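Local coordinates for peptidase S15/CocE/NonD (Thaumarchaeota archaeon SCGC AB-539-E09, PDB 4PF1), which is an archaeal serine aminopeptidase of the alpha/beta hydrolase fold, which probably releases residues from the amino ends of peptides, at residues A[371-377]-A[387-391]; A[283-289]-A[318-322]; A[428-432]-A[602-606]; A[502-506]-A[575-580]. All coordinates share one frame; numbering follows the deposited sequence.

Contact 1: A[371-377]-A[387-391]; sequences DIPRVLS and RYDDW
Arg387 and Val375 bury the most surface where strands 375-379 and 384-388 form a beta hairpin, the last two strands of the large mixed sheet of the alpha/beta hydrolase fold. Val375 and Tyr388 are an antiparallel hydrogen-bonded pair: Val375 N gives to Tyr388 O, and Tyr388 N returns a nearly straight bond to Val375 O at 2.8 Å. On the face they share, the branched Val375 fills the angle between two aromatic residues, its CB 3.9 Å from Tyr388 CB and its CG2 equally far from Trp391 CB; Ser377 OG, which bonds to Ser563, lies by the Trp391 ring. A long, flexible arginine suits the sheet edge, because it can reach back past the strand to Asp371. The Arg387 chain, bent at chi3 (61°), lays its guanidinium over Pro373, whose CB sits above the group's centre. Arg374 packs its CG 3.3 Å from Asp389 O and brings its guanidinium face over that oxygen, while a water joins Arg374 N to Asp389 OD1. With a serine in place of Arg374, Asp389 O would probably lose this aliphatic and guanidinium cover and its loop be freer to shift. Asp371 holds the far end of Arg387 twice: OD2 makes a salt bridge to NH2 at 3.0 Å, and carbonyl O accepts from both NH1, at 2.8 Å, and NH2, lying in the guanidinium plane.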
loop_
_atom_site.group_PDB
_atom_site.type_symbol
_atom_site.label_atom_id
_atom_site.label_comp_id
_atom_site.label_asym_id
_atom_site.label_seq_id
_atom_site.Cartn_x
_atom_site.Cartn_y
_atom_site.Cartn_z
ATOM N N ASP A 371 6.054 12.240 -41.058
ATOM C CA ASP A 371 5.090 11.414 -41.779
ATOM C C ASP A 371 4.145 10.723 -40.783
ATOM O O ASP A 371 4.354 9.561 -40.422
ATOM C CB ASP A 371 5.813 10.390 -42.689
ATOM C CG ASP A 371 4.902 9.529 -43.559
ATOM O OD1 ASP A 371 3.809 10.014 -43.947
ATOM O OD2 ASP A 371 5.299 8.389 -43.888
ATOM N N ILE A 372 3.129 11.472 -40.303
ATOM C CA ILE A 372 2.111 10.965 -39.383
ATOM C C ILE A 372 1.078 10.210 -40.219
ATOM O O ILE A 372 0.620 10.744 -41.233
ATOM C CB ILE A 372 1.463 12.118 -38.537
ATOM C CG1 ILE A 372 2.531 12.911 -37.745
ATOM C CG2 ILE A 372 0.358 11.585 -37.593
ATOM C CD1 ILE A 372 2.113 14.329 -37.369
ATOM N N PRO A 373 0.712 8.958 -39.851
ATOM C CA PRO A 373 -0.283 8.233 -40.655
ATOM C C PRO A 373 -1.684 8.833 -40.519
ATOM O O PRO A 373 -1.925 9.659 -39.628
ATOM C CB PRO A 373 -0.230 6.815 -40.079
ATOM C CG PRO A 373 0.188 7.003 -38.663
ATOM C CD PRO A 373 1.160 8.156 -38.690
ATOM N N ARG A 374 -2.605 8.419 -41.403
ATOM C CA ARG A 374 -4.005 8.833 -41.351
ATOM C C ARG A 374 -4.596 8.401 -40.011
ATOM O O ARG A 374 -5.264 9.190 -39.344
ATOM C CB ARG A 374 -4.785 8.201 -42.523
ATOM C CG ARG A 374 -6.201 8.749 -42.720
ATOM C CD ARG A 374 -6.267 9.925 -43.689
ATOM N NE ARG A 374 -5.454 9.724 -44.894
ATOM C CZ ARG A 374 -5.876 9.109 -45.995
ATOM N NH1 ARG A 374 -5.069 8.975 -47.039
ATOM N NH2 ARG A 374 -7.109 8.616 -46.059
ATOM N N VAL A 375 -4.300 7.148 -39.604
ATOM C CA VAL A 375 -4.763 6.569 -38.348
ATOM C C VAL A 375 -3.573 5.933 -37.606
ATOM O O VAL A 375 -2.815 5.147 -38.182
ATOM C CB VAL A 375 -5.932 5.558 -38.560
ATOM C CG1 VAL A 375 -6.296 4.840 -37.260
ATOM C CG2 VAL A 375 -7.162 6.252 -39.143
ATOM N N LEU A 376 -3.405 6.311 -36.337
ATOM C CA LEU A 376 -2.388 5.767 -35.452
ATOM C C LEU A 376 -3.130 5.053 -34.331
ATOM O O LEU A 376 -3.776 5.701 -33.510
ATOM C CB LEU A 376 -1.465 6.892 -34.935
ATOM C CG LEU A 376 -0.236 6.478 -34.111
ATOM C CD1 LEU A 376 0.699 5.562 -34.906
ATOM C CD2 LEU A 376 0.524 7.697 -33.641
ATOM N N SER A 377 -3.165 3.716 -34.394
ATOM C CA SER A 377 -3.947 2.913 -33.460
ATOM C C SER A 377 -3.076 1.997 -32.614
ATOM O O SER A 377 -2.224 1.277 -33.140
ATOM C CB SER A 377 -4.986 2.090 -34.221
ATOM O OG SER A 377 -5.644 1.151 -33.388
ATOM N N ARG A 387 0.306 1.838 -38.038
ATOM C CA ARG A 387 0.060 2.876 -39.034
ATOM C C ARG A 387 -1.048 2.382 -39.958
ATOM O O ARG A 387 -0.868 1.367 -40.636
ATOM C CB ARG A 387 1.338 3.177 -39.839
ATOM C CG ARG A 387 2.467 3.816 -39.034
ATOM C CD ARG A 387 3.708 4.025 -39.894
ATOM N NE ARG A 387 3.443 4.917 -41.028
ATOM C CZ ARG A 387 3.660 6.229 -41.015
ATOM N NH1 ARG A 387 4.174 6.814 -39.939
ATOM N NH2 ARG A 387 3.374 6.965 -42.080
ATOM N N TYR A 388 -2.217 3.039 -39.932
ATOM C CA TYR A 388 -3.349 2.641 -40.769
ATOM C C TYR A 388 -3.747 3.765 -41.718
ATOM O O TYR A 388 -3.593 4.939 -41.380
ATOM C CB TYR A 388 -4.559 2.215 -39.909
ATOM C CG TYR A 388 -4.371 0.936 -39.114
ATOM C CD1 TYR A 388 -3.704 -0.161 -39.662
ATOM C CD2 TYR A 388 -4.945 0.784 -37.856
ATOM C CE1 TYR A 388 -3.552 -1.349 -38.945
ATOM C CE2 TYR A 388 -4.814 -0.405 -37.136
ATOM C CZ TYR A 388 -4.115 -1.469 -37.684
ATOM O OH TYR A 388 -3.971 -2.635 -36.970
ATOM N N ASP A 389 -4.269 3.404 -42.903
ATOM C CA ASP A 389 -4.708 4.370 -43.913
ATOM C C ASP A 389 -6.162 4.787 -43.689
ATOM O O ASP A 389 -6.592 5.822 -44.206
ATOM C CB ASP A 389 -4.536 3.786 -45.325
ATOM C CG ASP A 389 -3.091 3.563 -45.728
ATOM O OD1 ASP A 389 -2.237 4.410 -45.376
ATOM O OD2 ASP A 389 -2.818 2.564 -46.429
ATOM N N ASP A 390 -6.917 3.973 -42.927
ATOM C CA ASP A 390 -8.328 4.207 -42.615
ATOM C C ASP A 390 -8.703 3.497 -41.308
ATOM O O ASP A 390 -7.955 2.633 -40.836
ATOM C CB ASP A 390 -9.219 3.702 -43.776
ATOM C CG ASP A 390 -10.582 4.372 -43.906
ATOM O OD1 ASP A 390 -11.022 5.034 -42.934
ATOM O OD2 ASP A 390 -11.219 4.217 -44.971
ATOM N N TRP A 391 -9.861 3.861 -40.726
ATOM C CA TRP A 391 -10.368 3.211 -39.526
ATOM C C TRP A 391 -11.797 2.682 -39.772
ATOM O O TRP A 391 -12.705 3.476 -40.028
ATOM C CB TRP A 391 -10.316 4.140 -38.307
ATOM C CG TRP A 391 -10.697 3.450 -37.029
ATOM C CD1 TRP A 391 -11.836 3.639 -36.304
ATOM C CD2 TRP A 391 -9.975 2.395 -36.376
ATOM N NE1 TRP A 391 -11.850 2.799 -35.214
ATOM C CE2 TRP A 391 -10.721 2.022 -35.235
ATOM C CE3 TRP A 391 -8.753 1.745 -36.629
ATOM C CZ2 TRP A 391 -10.282 1.034 -34.344
ATOM C CZ3 TRP A 391 -8.333 0.750 -35.758
ATOM C CH2 TRP A 391 -9.096 0.398 -34.636
HETATM O O HOH W 1 -1.542 6.754 -43.728
#

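Contact 2: A[283-289]-A[318-322]; sequences LTVPMLI and LVHFV
Leu318, with CG trans to its own carbonyl carbon (chi1 -57°), spreads its two methyls over the bend that leads into strand 287-292: CD1 meets Leu283 O at 3.4 Å, while CD2 lies near Thr284 O and against Pro286 CG. Leu283 turns the other way, CG opposite the backbone N (chi1 175°), and sets CD2 3.6 Å from Val319 CG2, the two side chains crossing at about a right angle. Beyond this apolar start the strands run parallel, 19° apart. Four backbone bonds alternate between them: Met287 N to Leu318 O at 2.7 Å, His320 N to Met287 O, Ile289 N to His320 O, and Val322 N to Ile289 O. Ile289 and Val319, both beta-branched, suit the extended chain and meet CD1 to CG1 at 3.8 Å on one face; on the other Leu288 CD1 fits between His320 CB and Val322 CG2. His320, buried here, has its ND1 satisfied by Pro373 O. The pair belongs to a right-handed beta-alpha-beta crossover through helix 301-309, which packs on Met287, Ile289 and Phe321. Helix 347-365 covers the opposite face at Leu288 and Val322, and strands 178-184 and 375-379 continue the sheet on either side.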
loop_
_atom_site.group_PDB
_atom_site.type_symbol
_atom_site.label_atom_id
_atom_site.label_comp_id
_atom_site.label_asym_id
_atom_site.label_seq_id
_atom_site.Cartn_x
_atom_site.Cartn_y
_atom_site.Cartn_z
ATOM N N LEU A 283 -13.181 22.686 -43.785
ATOM C CA LEU A 283 -12.081 22.089 -43.040
ATOM C C LEU A 283 -10.776 22.653 -43.600
ATOM O O LEU A 283 -10.366 22.282 -44.703
ATOM C CB LEU A 283 -12.156 20.556 -43.168
ATOM C CG LEU A 283 -11.028 19.739 -42.551
ATOM C CD1 LEU A 283 -11.300 19.441 -41.083
ATOM C CD2 LEU A 283 -10.838 18.459 -43.315
ATOM N N THR A 284 -10.177 23.622 -42.885
ATOM C CA THR A 284 -8.963 24.315 -43.339
ATOM C C THR A 284 -7.797 24.170 -42.352
ATOM O O THR A 284 -6.638 24.239 -42.764
ATOM C CB THR A 284 -9.257 25.812 -43.567
ATOM O OG1 THR A 284 -9.782 26.378 -42.365
ATOM C CG2 THR A 284 -10.221 26.058 -44.735
ATOM N N VAL A 285 -8.106 24.011 -41.055
ATOM C CA VAL A 285 -7.111 23.920 -39.984
ATOM C C VAL A 285 -6.639 22.460 -39.800
ATOM O O VAL A 285 -7.479 21.570 -39.625
ATOM C CB VAL A 285 -7.676 24.507 -38.652
ATOM C CG1 VAL A 285 -6.618 24.512 -37.548
ATOM C CG2 VAL A 285 -8.241 25.913 -38.863
ATOM N N PRO A 286 -5.301 22.201 -39.796
ATOM C CA PRO A 286 -4.814 20.829 -39.538
ATOM C C PRO A 286 -5.264 20.338 -38.161
ATOM O O PRO A 286 -5.181 21.081 -37.180
ATOM C CB PRO A 286 -3.289 20.967 -39.620
ATOM C CG PRO A 286 -3.054 22.236 -40.366
ATOM C CD PRO A 286 -4.179 23.135 -39.995
ATOM N N MET A 287 -5.796 19.112 -38.109
ATOM C CA MET A 287 -6.373 18.536 -36.902
ATOM C C MET A 287 -5.734 17.205 -36.543
ATOM O O MET A 287 -5.603 16.321 -37.394
ATOM C CB MET A 287 -7.886 18.344 -37.108
ATOM C CG MET A 287 -8.691 18.306 -35.826
ATOM S SD MET A 287 -10.472 18.115 -36.134
ATOM C CE MET A 287 -10.813 19.610 -37.091
ATOM N N LEU A 288 -5.382 17.052 -35.265
ATOM C CA LEU A 288 -4.859 15.814 -34.707
ATOM C C LEU A 288 -5.856 15.326 -33.647
ATOM O O LEU A 288 -5.798 15.753 -32.490
ATOM C CB LEU A 288 -3.439 16.031 -34.127
ATOM C CG LEU A 288 -2.689 14.789 -33.590
ATOM C CD1 LEU A 288 -2.387 13.786 -34.703
ATOM C CD2 LEU A 288 -1.390 15.197 -32.913
ATOM N N ILE A 289 -6.828 14.502 -34.073
ATOM C CA ILE A 289 -7.873 13.987 -33.184
ATOM C C ILE A 289 -7.292 12.864 -32.326
ATOM O O ILE A 289 -6.806 11.866 -32.857
ATOM C CB ILE A 289 -9.142 13.533 -33.963
ATOM C CG1 ILE A 289 -9.581 14.601 -35.001
ATOM C CG2 ILE A 289 -10.280 13.199 -32.986
ATOM C CD1 ILE A 289 -10.488 14.081 -36.119
ATOM N N LEU A 318 -4.973 17.288 -43.805
ATOM C CA LEU A 318 -5.273 18.026 -42.576
ATOM C C LEU A 318 -5.710 17.148 -41.389
ATOM O O LEU A 318 -5.392 17.491 -40.251
ATOM C CB LEU A 318 -6.366 19.083 -42.849
ATOM C CG LEU A 318 -6.065 20.119 -43.949
ATOM C CD1 LEU A 318 -7.342 20.685 -44.529
ATOM C CD2 LEU A 318 -5.174 21.241 -43.429
ATOM N N VAL A 319 -6.463 16.058 -41.632
ATOM C CA VAL A 319 -7.010 15.247 -40.535
ATOM C C VAL A 319 -6.164 13.990 -40.240
ATOM O O VAL A 319 -5.846 13.215 -41.142
ATOM C CB VAL A 319 -8.504 14.877 -40.780
ATOM C CG1 VAL A 319 -9.087 14.101 -39.603
ATOM C CG2 VAL A 319 -9.339 16.121 -41.051
ATOM N N HIS A 320 -5.836 13.800 -38.950
ATOM C CA HIS A 320 -5.129 12.636 -38.414
ATOM C C HIS A 320 -5.876 12.126 -37.186
ATOM O O HIS A 320 -6.281 12.928 -36.345
ATOM C CB HIS A 320 -3.679 12.981 -38.048
ATOM C CG HIS A 320 -2.888 13.572 -39.169
ATOM N ND1 HIS A 320 -2.159 12.777 -40.034
ATOM C CD2 HIS A 320 -2.726 14.868 -39.523
ATOM C CE1 HIS A 320 -1.580 13.610 -40.883
ATOM N NE2 HIS A 320 -1.897 14.879 -40.617
ATOM N N PHE A 321 -6.064 10.802 -37.080
ATOM C CA PHE A 321 -6.753 10.199 -35.941
ATOM C C PHE A 321 -5.809 9.294 -35.152
ATOM O O PHE A 321 -5.189 8.395 -35.720
ATOM C CB PHE A 321 -8.003 9.425 -36.407
ATOM C CG PHE A 321 -8.783 8.670 -35.351
ATOM C CD1 PHE A 321 -9.109 9.269 -34.138
ATOM C CD2 PHE A 321 -9.262 7.389 -35.603
ATOM C CE1 PHE A 321 -9.841 8.575 -33.172
ATOM C CE2 PHE A 321 -10.002 6.698 -34.639
ATOM C CZ PHE A 321 -10.286 7.295 -33.430
ATOM N N VAL A 322 -5.689 9.557 -33.843
ATOM C CA VAL A 322 -4.860 8.777 -32.925
ATOM C C VAL A 322 -5.779 8.126 -31.891
ATOM O O VAL A 322 -6.552 8.820 -31.233
ATOM C CB VAL A 322 -3.734 9.622 -32.256
ATOM C CG1 VAL A 322 -2.879 8.762 -31.324
ATOM C CG2 VAL A 322 -2.858 10.307 -33.300
#

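Contact 3: A[428-432]-A[602-606]; sequences YVSDP and SYRKA
Tyr428 brings its carbonyl O to 4.0 Å from Ala606 O, with no bond between them, where strand 425-430 runs antiparallel to the start of strand 606-625 in a sheet of the C-terminal non-catalytic domain; its hydroxyl goes to Ser578. At Val429 the CA lies 3.4 Å from Ala606 O in a CA-H...O contact, and CG1 also approaches this oxygen; a beta-branched residue favours the extended backbone needed here. Ser430 makes the one hydrogen-bonded pair of the register: its N gives to Ala606 O at 2.9 Å, and its O accepts from Ala606 N at 3.1 Å. Its hydroxyl bonds to Gln589, so this small polar side chain is satisfied although buried, while the bare methyl of Ala606 needs little room on the same face.

At Asp431 the strand has ended. CG stands trans to the backbone N (chi1 -176°), which lays the carboxylate against the extended aliphatic chain of Lys605. Asp431 OD1 also accepts from Ala433 N, and its OD2 stays 4.3 Å from Lys605 NZ, an attraction at a distance and no salt bridge. A leucine in its place would probably leave Ala433 N without this acceptor and Lys605 without the charge of this carboxylate. Pro432, whose ring prevents any backbone N-H donation, closes the segment by packing against the opposing chain. Its CB touches Tyr603 CB and the edge of the Tyr603 ring, and its CG rests 3.4 Å from Arg604 O, a carbonyl that takes its hydrogen bond from Gln589 NE2.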
loop_
_atom_site.group_PDB
_atom_site.type_symbol
_atom_site.label_atom_id
_atom_site.label_comp_id
_atom_site.label_asym_id
_atom_site.label_seq_id
_atom_site.Cartn_x
_atom_site.Cartn_y
_atom_site.Cartn_z
ATOM N N TYR A 428 -34.314 -14.173 -18.721
ATOM C CA TYR A 428 -33.989 -13.631 -17.399
ATOM C C TYR A 428 -35.020 -12.582 -16.996
ATOM O O TYR A 428 -35.706 -12.019 -17.857
ATOM C CB TYR A 428 -32.558 -13.057 -17.336
ATOM C CG TYR A 428 -32.351 -11.735 -18.047
ATOM C CD1 TYR A 428 -32.145 -11.686 -19.422
ATOM C CD2 TYR A 428 -32.268 -10.542 -17.333
ATOM C CE1 TYR A 428 -31.857 -10.486 -20.069
ATOM C CE2 TYR A 428 -32.023 -9.330 -17.976
ATOM C CZ TYR A 428 -31.818 -9.306 -19.346
ATOM O OH TYR A 428 -31.569 -8.118 -19.990
ATOM N N VAL A 429 -35.136 -12.327 -15.685
ATOM C CA VAL A 429 -36.062 -11.330 -15.168
ATOM C C VAL A 429 -35.264 -10.120 -14.680
ATOM O O VAL A 429 -34.361 -10.263 -13.848
ATOM C CB VAL A 429 -36.998 -11.898 -14.063
ATOM C CG1 VAL A 429 -37.921 -10.813 -13.509
ATOM C CG2 VAL A 429 -37.814 -13.080 -14.585
ATOM N N SER A 430 -35.588 -8.935 -15.216
ATOM C CA SER A 430 -34.956 -7.692 -14.803
ATOM C C SER A 430 -35.857 -6.977 -13.802
ATOM O O SER A 430 -37.000 -6.636 -14.126
ATOM C CB SER A 430 -34.666 -6.808 -16.008
ATOM O OG SER A 430 -34.284 -5.504 -15.597
ATOM N N ASP A 431 -35.354 -6.781 -12.579
ATOM C CA ASP A 431 -36.115 -6.151 -11.509
ATOM C C ASP A 431 -35.587 -4.731 -11.231
ATOM O O ASP A 431 -34.498 -4.577 -10.667
ATOM C CB ASP A 431 -36.066 -7.026 -10.236
ATOM C CG ASP A 431 -36.899 -6.527 -9.064
ATOM O OD1 ASP A 431 -37.715 -5.598 -9.263
ATOM O OD2 ASP A 431 -36.751 -7.078 -7.958
ATOM N N PRO A 432 -36.377 -3.678 -11.567
ATOM C CA PRO A 432 -35.918 -2.298 -11.308
ATOM C C PRO A 432 -35.746 -1.982 -9.814
ATOM O O PRO A 432 -35.040 -1.035 -9.482
ATOM C CB PRO A 432 -37.016 -1.434 -11.943
ATOM C CG PRO A 432 -37.717 -2.344 -12.908
ATOM C CD PRO A 432 -37.684 -3.683 -12.251
ATOM N N SER A 602 -44.662 2.992 -11.894
ATOM C CA SER A 602 -44.232 2.641 -13.247
ATOM C C SER A 602 -43.048 1.643 -13.268
ATOM O O SER A 602 -42.806 1.019 -14.300
ATOM C CB SER A 602 -43.864 3.899 -14.030
ATOM O OG SER A 602 -42.662 4.490 -13.561
ATOM N N TYR A 603 -42.319 1.501 -12.140
ATOM C CA TYR A 603 -41.152 0.616 -12.042
ATOM C C TYR A 603 -41.597 -0.822 -11.737
ATOM O O TYR A 603 -41.904 -1.155 -10.585
ATOM C CB TYR A 603 -40.150 1.145 -10.987
ATOM C CG TYR A 603 -39.534 2.479 -11.362
ATOM C CD1 TYR A 603 -40.193 3.676 -11.092
ATOM C CD2 TYR A 603 -38.295 2.545 -11.993
ATOM C CE1 TYR A 603 -39.647 4.905 -11.461
ATOM C CE2 TYR A 603 -37.738 3.769 -12.369
ATOM C CZ TYR A 603 -38.419 4.947 -12.099
ATOM O OH TYR A 603 -37.873 6.160 -12.451
ATOM N N ARG A 604 -41.670 -1.667 -12.786
ATOM C CA ARG A 604 -42.134 -3.051 -12.643
ATOM C C ARG A 604 -41.158 -4.066 -13.229
ATOM O O ARG A 604 -40.468 -3.772 -14.209
ATOM C CB ARG A 604 -43.507 -3.248 -13.316
ATOM C CG ARG A 604 -44.606 -2.266 -12.897
ATOM C CD ARG A 604 -46.002 -2.753 -13.281
ATOM N NE ARG A 604 -46.079 -3.236 -14.666
ATOM C CZ ARG A 604 -46.278 -4.509 -15.007
ATOM N NH1 ARG A 604 -46.438 -5.437 -14.071
ATOM N NH2 ARG A 604 -46.320 -4.860 -16.286
ATOM N N LYS A 605 -41.165 -5.296 -12.662
ATOM C CA LYS A 605 -40.364 -6.432 -13.129
ATOM C C LYS A 605 -40.771 -6.806 -14.541
ATOM O O LYS A 605 -41.948 -6.695 -14.894
ATOM C CB LYS A 605 -40.559 -7.654 -12.211
ATOM C CG LYS A 605 -39.945 -7.525 -10.832
ATOM C CD LYS A 605 -40.151 -8.804 -10.037
ATOM C CE LYS A 605 -39.852 -8.620 -8.572
ATOM N NZ LYS A 605 -39.941 -9.902 -7.831
ATOM N N ALA A 606 -39.808 -7.251 -15.350
ATOM C CA ALA A 606 -40.082 -7.669 -16.720
ATOM C C ALA A 606 -39.283 -8.909 -17.074
ATOM O O ALA A 606 -38.144 -9.066 -16.621
ATOM C CB ALA A 606 -39.765 -6.545 -17.692
#

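Contact 4: A[502-506]-A[575-580]; sequences DWVVK and QVQSSW
Val504 presses CG1 onto the face of Trp580, 3.5 Å from the centroid of the six-membered ring and 9° off its normal, a CH-pi contact. Its CB meets Gln577 CG at 3.6 Å, so this compact branched side chain is held between an amide stem and an indole. Beside it Lys506, extended beyond CG, carries NZ to two glutamine oxygens: Gln577 OE1 at 2.8 Å, approached from above the amide plane, and Gln575 OE1 at 3.3 Å.

The backbone sets these groups on one face. Strands 502-510 and 571-577 are antiparallel, with hydrogen-bonded pairs at Val504 with Gln577 and Lys506 with Gln575, each closed by two N-H...O bonds; Val504 N to Gln577 O is 2.9 Å. Between them the non-hydrogen-bonded pair Val505 and Val576 turns to the other face, where their CG2 methyls meet. Gln577 CG sits between its backbone N and carbonyl carbon (chi1 54°), and its NE2 gives to Ser579 O at 2.7 Å, which fixes the amide with OE1 toward the lysine. Where the pairing ends, a water links Asp502 N with Ser578 O.

Further out, Thr464 bonds to Gln575 OE1, Gln461 OE1 takes a third bond from Lys506 NZ, and Trp456 meets Trp580 edge-to-face. The polar partners named for the buried lysine are all amide oxygens, so its charge is probably stabilised by their dipoles, and neutral glutamines suit the place because each can also donate through its NE2.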
loop_
_atom_site.group_PDB
_atom_site.type_symbol
_atom_site.label_atom_id
_atom_site.label_comp_id
_atom_site.label_asym_id
_atom_site.label_seq_id
_atom_site.Cartn_x
_atom_site.Cartn_y
_atom_site.Cartn_z
ATOM N N ASP A 502 -34.061 -1.067 -21.185
ATOM C CA ASP A 502 -32.679 -0.695 -21.466
ATOM C C ASP A 502 -31.928 -1.962 -21.801
ATOM O O ASP A 502 -32.183 -2.995 -21.178
ATOM C CB ASP A 502 -32.030 0.004 -20.255
ATOM C CG ASP A 502 -32.335 1.481 -20.129
ATOM O OD1 ASP A 502 -32.903 2.054 -21.080
ATOM O OD2 ASP A 502 -32.016 2.061 -19.074
ATOM N N TRP A 503 -31.042 -1.917 -22.799
ATOM C CA TRP A 503 -30.271 -3.095 -23.161
ATOM C C TRP A 503 -28.785 -2.762 -23.127
ATOM O O TRP A 503 -28.316 -1.918 -23.892
ATOM C CB TRP A 503 -30.697 -3.656 -24.533
ATOM C CG TRP A 503 -32.155 -4.017 -24.625
ATOM C CD1 TRP A 503 -33.150 -3.269 -25.182
ATOM C CD2 TRP A 503 -32.781 -5.208 -24.123
ATOM N NE1 TRP A 503 -34.354 -3.927 -25.078
ATOM C CE2 TRP A 503 -34.157 -5.118 -24.430
ATOM C CE3 TRP A 503 -32.306 -6.360 -23.467
ATOM C CZ2 TRP A 503 -35.068 -6.132 -24.098
ATOM C CZ3 TRP A 503 -33.209 -7.364 -23.139
ATOM C CH2 TRP A 503 -34.574 -7.239 -23.440
ATOM N N VAL A 504 -28.064 -3.385 -22.183
ATOM C CA VAL A 504 -26.621 -3.215 -22.006
ATOM C C VAL A 504 -25.915 -4.380 -22.693
ATOM O O VAL A 504 -26.220 -5.537 -22.398
ATOM C CB VAL A 504 -26.224 -3.123 -20.501
ATOM C CG1 VAL A 504 -24.718 -2.928 -20.334
ATOM C CG2 VAL A 504 -26.995 -2.026 -19.780
ATOM N N VAL A 505 -24.995 -4.083 -23.621
ATOM C CA VAL A 505 -24.226 -5.114 -24.313
ATOM C C VAL A 505 -22.752 -4.909 -23.978
ATOM O O VAL A 505 -22.231 -3.813 -24.173
ATOM C CB VAL A 505 -24.480 -5.143 -25.854
ATOM C CG1 VAL A 505 -23.632 -6.221 -26.532
ATOM C CG2 VAL A 505 -25.961 -5.359 -26.168
ATOM N N LYS A 506 -22.087 -5.961 -23.457
ATOM C CA LYS A 506 -20.665 -5.894 -23.103
ATOM C C LYS A 506 -19.839 -6.904 -23.882
ATOM O O LYS A 506 -20.226 -8.073 -23.965
ATOM C CB LYS A 506 -20.447 -6.162 -21.606
ATOM C CG LYS A 506 -21.323 -5.397 -20.641
ATOM C CD LYS A 506 -20.952 -5.816 -19.233
ATOM C CE LYS A 506 -22.029 -5.534 -18.238
ATOM N NZ LYS A 506 -21.855 -6.349 -17.005
ATOM N N GLN A 575 -21.851 -10.223 -22.489
ATOM C CA GLN A 575 -22.764 -10.121 -21.351
ATOM C C GLN A 575 -23.895 -9.155 -21.692
ATOM O O GLN A 575 -23.638 -8.094 -22.264
ATOM C CB GLN A 575 -22.026 -9.683 -20.073
ATOM C CG GLN A 575 -21.296 -10.831 -19.367
ATOM C CD GLN A 575 -20.667 -10.439 -18.045
ATOM O OE1 GLN A 575 -21.110 -9.518 -17.352
ATOM N NE2 GLN A 575 -19.641 -11.173 -17.641
ATOM N N VAL A 576 -25.152 -9.556 -21.418
ATOM C CA VAL A 576 -26.335 -8.721 -21.673
ATOM C C VAL A 576 -27.144 -8.551 -20.364
ATOM O O VAL A 576 -27.434 -9.531 -19.676
ATOM C CB VAL A 576 -27.209 -9.252 -22.851
ATOM C CG1 VAL A 576 -28.601 -8.608 -22.862
ATOM C CG2 VAL A 576 -26.512 -9.027 -24.189
ATOM N N GLN A 577 -27.482 -7.295 -20.028
ATOM C CA GLN A 577 -28.259 -6.948 -18.837
ATOM C C GLN A 577 -29.216 -5.780 -19.151
ATOM O O GLN A 577 -29.163 -5.239 -20.260
ATOM C CB GLN A 577 -27.336 -6.633 -17.644
ATOM C CG GLN A 577 -26.289 -5.560 -17.912
ATOM C CD GLN A 577 -25.275 -5.482 -16.803
ATOM O OE1 GLN A 577 -24.561 -6.443 -16.515
ATOM N NE2 GLN A 577 -25.170 -4.323 -16.169
ATOM N N SER A 578 -30.106 -5.418 -18.200
ATOM C CA SER A 578 -31.124 -4.386 -18.438
ATOM C C SER A 578 -31.000 -3.140 -17.529
ATOM O O SER A 578 -31.896 -2.286 -17.532
ATOM C CB SER A 578 -32.518 -4.984 -18.309
ATOM O OG SER A 578 -32.835 -5.795 -19.427
ATOM N N SER A 579 -29.887 -3.022 -16.788
ATOM C CA SER A 579 -29.603 -1.877 -15.921
ATOM C C SER A 579 -28.095 -1.736 -15.701
ATOM O O SER A 579 -27.361 -2.721 -15.793
ATOM C CB SER A 579 -30.337 -1.995 -14.585
ATOM O OG SER A 579 -30.096 -3.231 -13.940
ATOM N N TRP A 580 -27.642 -0.496 -15.461
ATOM C CA TRP A 580 -26.242 -0.097 -15.261
ATOM C C TRP A 580 -26.259 1.080 -14.282
ATOM O O TRP A 580 -26.047 2.228 -14.668
ATOM C CB TRP A 580 -25.644 0.308 -16.626
ATOM C CG TRP A 580 -24.378 -0.384 -17.035
ATOM C CD1 TRP A 580 -23.676 -1.321 -16.331
ATOM C CD2 TRP A 580 -23.646 -0.158 -18.246
ATOM N NE1 TRP A 580 -22.555 -1.702 -17.036
ATOM C CE2 TRP A 580 -22.507 -0.996 -18.212
ATOM C CE3 TRP A 580 -23.846 0.668 -19.367
ATOM C CZ2 TRP A 580 -21.577 -1.035 -19.258
ATOM C CZ3 TRP A 580 -22.921 0.630 -20.401
ATOM C CH2 TRP A 580 -21.799 -0.207 -20.338
HETATM O O HOH W 2 -34.599 -2.014 -18.481
#

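Contacts 1 and 2 belong to one sheet and touch: strand 319-324 of contact 2 is the neighbour of strand 375-379 in contact 1, through backbone bonds between Phe321 and both Arg374 and Leu376. Contact 2 is buried and parallel, with side-chain packing that is mainly apolar, whereas contact 1, at the sheet edge and near the surface, is antiparallel and adds a salt bridge and a water. Contacts 3 and 4 lie more than 30 Å from these, centre to centre, and meet through Tyr428 OH and Ser578 OG; contact 4 is nested in the loop that contact 3 closes. Contact 4 is buried yet rich in amides, while contact 3 is partly exposed and more sparsely bonded.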